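Long-range contact in uracil-DNA glycosylase (Epstein-Barr virus, PDB 6LYJ), which belongs to the uracil-DNA glycosylase superfamily, whose members are alpha/beta proteins built round a central parallel sheet: residues A184-L189 against K205-T210. Residues are numbered along the deposited sequence; the frame is centred on the assembly and turned at random.
Sequences ACVFML and KHLVLT
The Phe187 ring comes to His206 with its CE1 corner: this atom lies 3.7 Å from His206 CG, over one face of the imidazole, while CG sits at the phenyl edge. The planes meet at 58°, an oblique pairing. With His206 CG anti to its carbonyl carbon and beside its backbone N (chi1 -54°), the imidazole is held between Phe187 CE1 over one face and Lys205 CB over the centre of the opposite face, its edge turned to the backbone of Ala184 and Cys185, with ND1 3.0 Å from Cys185 N. NE2 bonds to Ser179 O, so a polar aromatic suits this buried place: packing and a hydrogen bond together fix its rotation.

Beyond the histidine the chains run parallel as strands. Cys185 O receives Leu207 N, and Leu207 O in turn receives Phe187 N at 2.9 Å. Phe187 O then takes Leu209 N, and Leu209 O takes Leu189 N in an almost straight bond.

On one face Val186 CG1, anti to its backbone N (chi1 -179°), meets Leu209 CD1 at 3.7 Å; Met188 CG approaches the same methyl more loosely. These branched and flexible apolar chains fit against helix 235-245, where Val186 and Leu207 both touch Phe242. On the other face Leu189 CD1 packs against Val208 CG1 at 3.8 Å.

Strand 186-190 also bonds to strand 85-89, whereas strand 207-211 is outermost in the four-stranded sheet. The pair, linked through helix 191-195, forms a beta-alpha-beta unit of the parallel, helix-flanked sheet characteristic of the uracil-DNA glycosylase fold.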
# COMPACT_ATOMS: atom_id res chain seq x y z
N ALA A 184 16.21 -3.39 18.94
CA ALA A 184 16.57 -2.45 17.88
C ALA A 184 15.89 -2.89 16.59
O ALA A 184 16.08 -4.03 16.15
CB ALA A 184 18.09 -2.40 17.68
N CYS A 185 15.13 -1.98 15.99
CA CYS A 185 14.33 -2.31 14.82
C CYS A 185 14.17 -1.06 13.96
O CYS A 185 14.21 0.06 14.47
CB CYS A 185 12.96 -2.87 15.24
SG CYS A 185 11.98 -3.56 13.90
N VAL A 186 14.02 -1.27 12.65
CA VAL A 186 13.72 -0.19 11.70
C VAL A 186 12.25 -0.25 11.33
O VAL A 186 11.70 -1.33 11.10
CB VAL A 186 14.61 -0.29 10.45
CG1 VAL A 186 14.30 0.85 9.48
CG2 VAL A 186 16.09 -0.30 10.82
N PHE A 187 11.61 0.92 11.29
CA PHE A 187 10.21 1.05 10.89
C PHE A 187 10.13 2.01 9.71
O PHE A 187 10.56 3.17 9.82
CB PHE A 187 9.34 1.56 12.04
CG PHE A 187 9.26 0.61 13.21
CD1 PHE A 187 10.31 0.50 14.11
CD2 PHE A 187 8.13 -0.17 13.40
CE1 PHE A 187 10.23 -0.37 15.18
CE2 PHE A 187 8.05 -1.05 14.47
CZ PHE A 187 9.10 -1.15 15.36
N MET A 188 9.60 1.54 8.58
CA MET A 188 9.48 2.35 7.37
C MET A 188 8.01 2.71 7.18
O MET A 188 7.18 1.85 6.88
CB MET A 188 10.01 1.60 6.15
CG MET A 188 11.48 1.16 6.25
SD MET A 188 12.02 0.32 4.75
CE MET A 188 13.73 -0.05 5.13
N LEU A 189 7.70 4.00 7.34
CA LEU A 189 6.33 4.52 7.27
C LEU A 189 6.22 5.42 6.04
O LEU A 189 6.75 6.54 6.04
CB LEU A 189 5.98 5.27 8.55
CG LEU A 189 6.34 4.53 9.84
CD1 LEU A 189 5.97 5.33 11.09
CD2 LEU A 189 5.65 3.18 9.87
N LYS A 205 14.65 4.06 20.89
CA LYS A 205 15.17 2.72 20.64
C LYS A 205 15.35 2.46 19.16
O LYS A 205 16.36 1.88 18.74
CB LYS A 205 14.23 1.66 21.23
CG LYS A 205 14.07 1.68 22.73
CD LYS A 205 13.02 0.65 23.14
CE LYS A 205 13.49 -0.76 22.84
NZ LYS A 205 12.53 -1.80 23.32
N HIS A 206 14.38 2.87 18.35
CA HIS A 206 14.23 2.38 16.99
C HIS A 206 14.41 3.51 15.98
O HIS A 206 14.17 4.68 16.29
CB HIS A 206 12.87 1.70 16.81
CG HIS A 206 12.61 0.62 17.81
ND1 HIS A 206 13.44 -0.46 17.98
CD2 HIS A 206 11.61 0.47 18.71
CE1 HIS A 206 12.96 -1.24 18.93
NE2 HIS A 206 11.85 -0.70 19.40
N LEU A 207 14.82 3.13 14.78
CA LEU A 207 14.94 4.06 13.67
C LEU A 207 13.60 4.12 12.95
O LEU A 207 13.12 3.12 12.42
CB LEU A 207 16.04 3.62 12.71
CG LEU A 207 16.23 4.49 11.47
CD1 LEU A 207 16.53 5.92 11.88
CD2 LEU A 207 17.33 3.93 10.58
N VAL A 208 12.98 5.30 12.95
CA VAL A 208 11.70 5.50 12.28
C VAL A 208 11.97 6.31 11.02
O VAL A 208 12.33 7.49 11.09
CB VAL A 208 10.69 6.19 13.20
CG1 VAL A 208 9.36 6.39 12.47
CG2 VAL A 208 10.50 5.37 14.47
N LEU A 209 11.81 5.67 9.86
CA LEU A 209 12.03 6.30 8.57
C LEU A 209 10.68 6.64 7.95
O LEU A 209 9.80 5.78 7.84
CB LEU A 209 12.82 5.37 7.64
CG LEU A 209 14.18 4.89 8.17
CD1 LEU A 209 14.75 3.80 7.27
CD2 LEU A 209 15.14 6.07 8.25
N THR A 210 10.53 7.90 7.53
CA THR A 210 9.28 8.37 6.94
C THR A 210 9.56 9.02 5.60
O THR A 210 10.65 9.57 5.37
CB THR A 210 8.56 9.38 7.85
OG1 THR A 210 9.36 10.56 7.97
CG2 THR A 210 8.33 8.79 9.24